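Local coordinates for protein alpha-11 giardin (PDB 2II2) that binds calcium ions, probably associates with acidic phospholipids in a calcium-dependent way, and may take part in parasite attachment and cytoskeletal organisation, at residues A[101-106]-A[233-238]; A[165-170]-A[203-208]. One frame throughout, in Å; residues are numbered along the deposited sequence.

Contact 1 of 2, residues A[101-106]-A[233-238]; sequences VLIATP and ARAVAY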
ATOM      1  N   VAL A 101      -6.597   1.094   2.970  1.00  7.69           N
ATOM      2  CA  VAL A 101      -7.890   1.745   2.822  1.00  7.78           C
ATOM      3  C   VAL A 101      -7.866   2.971   1.936  1.00  7.33           C
ATOM      4  O   VAL A 101      -8.923   3.351   1.414  1.00  8.54           O
ATOM      5  CB  VAL A 101      -8.581   2.080   4.191  1.00  8.20           C
ATOM      6  CG1 VAL A 101      -8.675   0.796   5.060  1.00  8.96           C
ATOM      7  CG2 VAL A 101      -7.905   3.213   4.948  1.00  9.77           C
ATOM      8  N   LEU A 102      -6.705   3.602   1.770  1.00  7.20           N
ATOM      9  CA  LEU A 102      -6.621   4.781   0.916  1.00  8.01           C
ATOM     10  C   LEU A 102      -6.429   4.415  -0.553  1.00  8.36           C
ATOM     11  O   LEU A 102      -6.884   5.133  -1.433  1.00 11.40           O
ATOM     12  CB  LEU A 102      -5.513   5.729   1.388  1.00  8.14           C
ATOM     13  CG  LEU A 102      -5.651   6.283   2.823  1.00  8.29           C
ATOM     14  CD1 LEU A 102      -4.556   7.248   3.086  1.00  8.85           C
ATOM     15  CD2 LEU A 102      -7.003   6.958   3.064  1.00  9.17           C
ATOM     16  N   ILE A 103      -5.761   3.312  -0.823  1.00  8.22           N
ATOM     17  CA  ILE A 103      -5.500   2.910  -2.194  1.00  8.81           C
ATOM     18  C   ILE A 103      -6.498   1.823  -2.568  1.00  8.17           C
ATOM     19  O   ILE A 103      -6.176   0.627  -2.637  1.00  9.30           O
ATOM     20  CB  ILE A 103      -4.029   2.483  -2.400  1.00  7.69           C
ATOM     21  CG1 ILE A 103      -3.094   3.574  -1.833  1.00  8.42           C
ATOM     22  CG2 ILE A 103      -3.752   2.283  -3.875  1.00  9.33           C
ATOM     23  CD1 ILE A 103      -1.636   3.230  -1.975  1.00  9.93           C
ATOM     24  N   ALA A 104      -7.738   2.266  -2.786  1.00  9.40           N
ATOM     25  CA  ALA A 104      -8.855   1.329  -2.890  1.00  9.90           C
ATOM     26  C   ALA A 104     -10.031   1.990  -3.556  1.00 10.54           C
ATOM     27  O   ALA A 104     -10.419   3.098  -3.174  1.00 11.33           O
ATOM     28  CB  ALA A 104      -9.271   0.829  -1.514  1.00 11.27           C
ATOM     29  N   THR A 105     -10.577   1.311  -4.557  1.00 10.74           N
ATOM     30  CA  THR A 105     -11.818   1.733  -5.176  1.00 11.55           C
ATOM     31  C   THR A 105     -12.989   1.475  -4.213  1.00 11.57           C
ATOM     32  O   THR A 105     -12.843   0.722  -3.248  1.00 11.02           O
ATOM     33  CB  THR A 105     -12.095   0.915  -6.438  1.00 12.33           C
ATOM     34  OG1 THR A 105     -12.246  -0.453  -6.055  1.00 12.90           O
ATOM     35  CG2 THR A 105     -10.966   1.035  -7.465  1.00 12.11           C
ATOM     36  N   PRO A 106     -14.155   2.088  -4.460  1.00 12.28           N
ATOM     37  CA  PRO A 106     -15.298   1.707  -3.620  1.00 12.89           C
ATOM     38  C   PRO A 106     -15.576   0.205  -3.582  1.00 12.20           C
ATOM     39  O   PRO A 106     -15.926  -0.320  -2.533  1.00 12.45           O
ATOM     40  CB  PRO A 106     -16.468   2.454  -4.265  1.00 12.90           C
ATOM     41  CG  PRO A 106     -15.828   3.650  -4.929  1.00 13.54           C
ATOM     42  CD  PRO A 106     -14.512   3.130  -5.442  1.00 13.45           C
ATOM     43  N   ALA A 233      -2.239   4.879  -9.232  1.00  6.96           N
ATOM     44  CA  ALA A 233      -0.863   4.385  -9.265  1.00  7.45           C
ATOM     45  C   ALA A 233       0.147   5.427  -8.796  1.00  6.95           C
ATOM     46  O   ALA A 233       1.266   5.084  -8.459  1.00  7.37           O
ATOM     47  CB  ALA A 233      -0.525   3.874 -10.676  1.00  8.11           C
ATOM     48  N   ARG A 234      -0.267   6.695  -8.830  1.00  6.85           N
ATOM     49  CA  ARG A 234       0.552   7.769  -8.297  1.00  6.76           C
ATOM     50  C   ARG A 234       0.638   7.686  -6.770  1.00  6.30           C
ATOM     51  O   ARG A 234       1.673   8.000  -6.179  1.00  6.63           O
ATOM     52  CB  ARG A 234       0.020   9.132  -8.780  1.00  7.44           C
ATOM     53  CG  ARG A 234       0.999  10.259  -8.589  1.00  8.37           C
ATOM     54  CD  ARG A 234       0.549  11.444  -9.373  1.00 10.59           C
ATOM     55  NE  ARG A 234       1.507  12.522  -9.301  1.00 12.39           N
ATOM     56  CZ  ARG A 234       1.356  13.705  -9.883  1.00 12.86           C
ATOM     57  NH1 ARG A 234       0.272  13.934 -10.610  1.00 13.63           N
ATOM     58  NH2 ARG A 234       2.291  14.641  -9.733  1.00 15.62           N
ATOM     59  N   ALA A 235      -0.472   7.318  -6.126  1.00  6.81           N
ATOM     60  CA  ALA A 235      -0.453   7.087  -4.689  1.00  6.66           C
ATOM     61  C   ALA A 235       0.515   5.948  -4.360  1.00  5.79           C
ATOM     62  O   ALA A 235       1.260   6.053  -3.387  1.00  6.53           O
ATOM     63  CB  ALA A 235      -1.835   6.740  -4.180  1.00  7.44           C
ATOM     64  N   VAL A 236       0.474   4.886  -5.173  1.00  6.14           N
ATOM     65  CA  VAL A 236       1.373   3.768  -4.958  1.00  6.91           C
ATOM     66  C   VAL A 236       2.827   4.202  -5.152  1.00  6.72           C
ATOM     67  O   VAL A 236       3.697   3.863  -4.355  1.00  7.29           O
ATOM     68  CB  VAL A 236       1.014   2.597  -5.883  1.00  7.04           C
ATOM     69  CG1 VAL A 236       2.038   1.458  -5.770  1.00  7.81           C
ATOM     70  CG2 VAL A 236      -0.368   2.071  -5.574  1.00  7.36           C
ATOM     71  N   ALA A 237       3.093   4.968  -6.215  1.00  6.62           N
ATOM     72  CA  ALA A 237       4.449   5.475  -6.447  1.00  7.09           C
ATOM     73  C   ALA A 237       4.929   6.316  -5.265  1.00  6.83           C
ATOM     74  O   ALA A 237       6.083   6.174  -4.840  1.00  6.68           O
ATOM     75  CB  ALA A 237       4.491   6.302  -7.704  1.00  8.31           C
ATOM     76  N   TYR A 238       4.091   7.220  -4.751  1.00  6.86           N
ATOM     77  CA  TYR A 238       4.481   8.047  -3.595  1.00  6.21           C
ATOM     78  C   TYR A 238       4.793   7.164  -2.386  1.00  5.94           C
ATOM     79  O   TYR A 238       5.800   7.371  -1.710  1.00  6.51           O
ATOM     80  CB  TYR A 238       3.359   9.054  -3.273  1.00  5.86           C
ATOM     81  CG  TYR A 238       3.677   9.773  -1.989  1.00  6.40           C
ATOM     82  CD1 TYR A 238       4.492  10.894  -1.971  1.00  7.50           C
ATOM     83  CD2 TYR A 238       3.192   9.301  -0.772  1.00  7.92           C
ATOM     84  CE1 TYR A 238       4.817  11.499  -0.775  1.00  7.81           C
ATOM     85  CE2 TYR A 238       3.519   9.878   0.426  1.00  7.60           C
ATOM     86  CZ  TYR A 238       4.321  10.981   0.442  1.00  6.96           C
ATOM     87  OH  TYR A 238       4.638  11.542   1.658  1.00  9.00           O
TER
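I103, in the segment that carries the end region of helix 94-102 into a loop, faces helix 232-244, and its CA lies 7.0 Å from that of A235. Two hydrophobic residues of the helix receive its side chain. CG1 of I103 is 4.1 Å from CB of A235, and its terminal CD1 reaches both that methyl and CG2 of V236. The other branch, CG2 of I103, meets CG2 of V236 at 3.8 Å, and the two side chains cross at about a right angle. Since CG1 of V236 is anti to the backbone N (chi1 174°), CG2 is placed beside that N and becomes the methyl offered to I103. Both branches of the isoleucine are thus used in a small, buried and wholly apolar contact. The backbone of I103 is hydrogen-bonded as well, its O accepting from R80 NH1. Around the pair, I224 of helix 216-230 packs on I103, while H267, from a loop, touches both I103 and V236. A270 of helix 270-274 packs on V236, and L102 touches L141 and A145 of helix 137-147, so the contact sits in the helical interior of the chain.

Contact 2 of 2, residues A[165-170]-A[203-208]; sequences HNLIDA and KSVQEA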
ATOM      1  N   HIS A 165      -5.460  27.518   3.279  1.00 10.10           N
ATOM      2  CA  HIS A 165      -5.651  28.043   4.619  1.00 10.53           C
ATOM      3  C   HIS A 165      -5.183  27.062   5.689  1.00 10.09           C
ATOM      4  O   HIS A 165      -4.455  27.419   6.614  1.00 10.58           O
ATOM      5  CB  HIS A 165      -7.101  28.387   4.856  1.00 11.96           C
ATOM      6  CG  HIS A 165      -7.337  28.976   6.195  1.00 15.15           C
ATOM      7  ND1 HIS A 165      -6.922  30.248   6.521  1.00 17.98           N
ATOM      8  CD2 HIS A 165      -7.877  28.450   7.317  1.00 18.18           C
ATOM      9  CE1 HIS A 165      -7.224  30.492   7.785  1.00 18.35           C
ATOM     10  NE2 HIS A 165      -7.808  29.421   8.290  1.00 19.41           N
ATOM     11  N   ASN A 166      -5.622  25.816   5.550  1.00  8.34           N
ATOM     12  CA  ASN A 166      -5.300  24.825   6.561  1.00  8.63           C
ATOM     13  C   ASN A 166      -3.876  24.337   6.498  1.00  9.09           C
ATOM     14  O   ASN A 166      -3.238  24.184   7.543  1.00  9.44           O
ATOM     15  CB  ASN A 166      -6.250  23.644   6.454  1.00  9.56           C
ATOM     16  CG  ASN A 166      -7.612  23.941   7.047  1.00 10.05           C
ATOM     17  OD1 ASN A 166      -7.754  23.995   8.274  1.00 10.89           O
ATOM     18  ND2 ASN A 166      -8.613  24.162   6.198  1.00 11.49           N
ATOM     19  N   LEU A 167      -3.344  24.152   5.295  1.00  8.52           N
ATOM     20  CA  LEU A 167      -1.987  23.599   5.180  1.00  8.70           C
ATOM     21  C   LEU A 167      -0.888  24.616   5.373  1.00  8.60           C
ATOM     22  O   LEU A 167       0.190  24.261   5.830  1.00 10.29           O
ATOM     23  CB  LEU A 167      -1.773  22.868   3.841  1.00  9.21           C
ATOM     24  CG  LEU A 167      -2.673  21.658   3.612  1.00  8.94           C
ATOM     25  CD1 LEU A 167      -2.499  21.124   2.204  1.00  9.75           C
ATOM     26  CD2 LEU A 167      -2.411  20.548   4.613  1.00  9.92           C
ATOM     27  N   ILE A 168      -1.150  25.865   4.995  1.00  9.77           N
ATOM     28  CA  ILE A 168      -0.097  26.866   5.008  1.00  9.95           C
ATOM     29  C   ILE A 168      -0.336  27.974   6.027  1.00 10.23           C
ATOM     30  O   ILE A 168       0.573  28.293   6.789  1.00 11.65           O
ATOM     31  CB  ILE A 168       0.146  27.470   3.608  1.00 10.27           C
ATOM     32  CG1 ILE A 168       0.480  26.361   2.602  1.00 11.03           C
ATOM     33  CG2 ILE A 168       1.300  28.493   3.681  1.00 11.88           C
ATOM     34  CD1 ILE A 168       0.697  26.819   1.191  1.00 11.25           C
ATOM     35  N   ASP A 169      -1.542  28.537   6.048  1.00 10.82           N
ATOM     36  CA  ASP A 169      -1.775  29.801   6.747  1.00 11.91           C
ATOM     37  C   ASP A 169      -2.156  29.692   8.218  1.00 11.45           C
ATOM     38  O   ASP A 169      -1.719  30.523   9.028  1.00 12.33           O
ATOM     39  CB  ASP A 169      -2.800  30.629   5.981  1.00 12.38           C
ATOM     40  CG  ASP A 169      -2.360  30.914   4.542  1.00 13.77           C
ATOM     41  OD1 ASP A 169      -1.143  31.021   4.264  1.00 15.55           O
ATOM     42  OD2 ASP A 169      -3.248  31.029   3.703  1.00 15.38           O
ATOM     43  N   ALA A 170      -2.990  28.713   8.558  1.00 11.02           N
ATOM     44  CA  ALA A 170      -3.577  28.615   9.910  1.00 11.63           C
ATOM     45  C   ALA A 170      -2.526  28.273  10.949  1.00 11.51           C
ATOM     46  O   ALA A 170      -1.558  27.631  10.605  1.00 12.10           O
ATOM     47  CB  ALA A 170      -4.650  27.545   9.917  1.00 11.58           C
ATOM     48  N   LYS A 203       3.233  26.223  -4.601  1.00 10.81           N
ATOM     49  CA  LYS A 203       3.689  24.983  -3.998  1.00 10.70           C
ATOM     50  C   LYS A 203       2.846  23.818  -4.473  1.00  9.38           C
ATOM     51  O   LYS A 203       1.655  23.979  -4.778  1.00 10.92           O
ATOM     52  CB  LYS A 203       3.592  25.060  -2.452  1.00 11.26           C
ATOM     53  CG  LYS A 203       4.322  26.210  -1.796  1.00 14.05           C
ATOM     54  CD  LYS A 203       5.813  26.010  -1.877  1.00 18.39           C
ATOM     55  CE  LYS A 203       6.582  26.961  -0.962  1.00 21.11           C
ATOM     56  NZ  LYS A 203       8.047  26.713  -1.116  1.00 22.60           N
ATOM     57  N   SER A 204       3.451  22.633  -4.469  1.00  9.78           N
ATOM     58  CA  SER A 204       2.683  21.415  -4.587  1.00  9.19           C
ATOM     59  C   SER A 204       1.958  21.136  -3.264  1.00  8.09           C
ATOM     60  O   SER A 204       2.385  21.544  -2.174  1.00  8.71           O
ATOM     61  CB  SER A 204       3.556  20.217  -4.963  1.00  9.79           C
ATOM     62  OG  SER A 204       4.365  19.860  -3.868  1.00 10.08           O
ATOM     63  N   VAL A 205       0.846  20.423  -3.398  1.00  7.77           N
ATOM     64  CA  VAL A 205       0.108  19.976  -2.230  1.00  7.53           C
ATOM     65  C   VAL A 205       1.007  19.068  -1.399  1.00  7.14           C
ATOM     66  O   VAL A 205       0.999  19.163  -0.181  1.00  7.78           O
ATOM     67  CB  VAL A 205      -1.235  19.292  -2.606  1.00  7.41           C
ATOM     68  CG1 VAL A 205      -1.921  18.766  -1.354  1.00  8.90           C
ATOM     69  CG2 VAL A 205      -2.175  20.278  -3.328  1.00  8.61           C
ATOM     70  N   GLN A 206       1.768  18.187  -2.057  1.00  7.30           N
ATOM     71  CA  GLN A 206       2.687  17.316  -1.316  1.00  7.87           C
ATOM     72  C   GLN A 206       3.625  18.136  -0.434  1.00  8.17           C
ATOM     73  O   GLN A 206       3.816  17.833   0.746  1.00  8.13           O
ATOM     74  CB  GLN A 206       3.518  16.451  -2.252  1.00  8.03           C
ATOM     75  CG  GLN A 206       4.459  15.502  -1.493  1.00  8.50           C
ATOM     76  CD  GLN A 206       5.609  14.965  -2.318  1.00  8.41           C
ATOM     77  OE1 GLN A 206       6.731  14.837  -1.800  1.00 12.21           O
ATOM     78  NE2 GLN A 206       5.380  14.656  -3.557  1.00  7.81           N
ATOM     79  N   GLU A 207       4.240  19.165  -1.008  1.00  8.08           N
ATOM     80  CA  GLU A 207       5.190  19.963  -0.253  1.00  9.52           C
ATOM     81  C   GLU A 207       4.508  20.635   0.933  1.00  8.23           C
ATOM     82  O   GLU A 207       5.044  20.661   2.043  1.00  9.49           O
ATOM     83  CB  GLU A 207       5.897  21.018  -1.113  1.00 11.61           C
ATOM     84  CG  GLU A 207       6.982  21.754  -0.296  1.00 14.87           C
ATOM     85  CD  GLU A 207       7.612  22.933  -1.009  1.00 14.34           C
ATOM     86  OE1 GLU A 207       7.920  22.808  -2.211  1.00 17.01           O
ATOM     87  OE2 GLU A 207       7.864  23.963  -0.332  1.00 19.08           O
ATOM     88  N   ALA A 208       3.327  21.194   0.673  1.00  8.00           N
ATOM     89  CA  ALA A 208       2.575  21.865   1.735  1.00  8.71           C
ATOM     90  C   ALA A 208       2.219  20.888   2.868  1.00  8.47           C
ATOM     91  O   ALA A 208       2.356  21.228   4.037  1.00  8.65           O
ATOM     92  CB  ALA A 208       1.369  22.544   1.171  1.00  8.58           C
TER
HETATM   93  O   HOH W   1       2.785  23.904   4.640  1.00 13.00           O
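The flat groups at this contact are the peptide carbonyls of L167 and A208, which converge on one water, with L167 O and A208 O 4.1 Å apart. The water donates to both, at 2.9 Å to L167 O and 2.8 Å to A208 O, so it links two acceptors that could not bond directly; L167 O is held a second time by R212 NE. A further flat group, the carboxylate of E207, is approached by K203 within its own segment: NZ meets OE2 at 2.9 Å on the syn side, 23° out of the carboxylate plane.

Apolar packing lies beside the water bridge. CB of A208 is 4.1 Å from CB of L167 and 4.2 Å from CG1 of I168, a methyl touching two successive residues of the last helical turn. CG1 of I168 stands anti to the carbonyl carbon (chi1 -57°), which brings this branch towards A208. Farther along the leucine, CD1 of L167 makes a looser contact with CG1 of V205. F197 of helix 187-201 covers V205 and A208.

Helix 156-169 finishes in a wider pi-type turn, in which A170 N bonds to H165 O; helix 205-212 starts at the N-cap S204, whose OG accepts from E207 N. The arrangement joins the end of one helix to the first turn of another, two elements of the all-helical annexin fold, through the packing of L167 and I168 on A208, a lesser contact with V205, and a bridging water.

How the contacts relate
The segments follow the order 101-106, 165-170, 203-208, 233-238, so both halves of contact 2 fall within the span that contact 1 brings together. The centres of the two contacts are about 21 Å apart; that of contact 1 lies about 7 Å, and that of contact 2 about 24 Å, from the chain's centre. Helix 216-230 connects them, with I224 packing on I103 and H226 on V205. The second segments also meet directly, Y238 packing on Q206, and Y238 OH is hydrogen-bonded to OE2 of E210, in helix 205-212. Central and outlying parts of this annexin are therefore joined through helix 216-230 and the packing of helix 232-244 on helix 205-212, away from calcium-site residues I60 and E66.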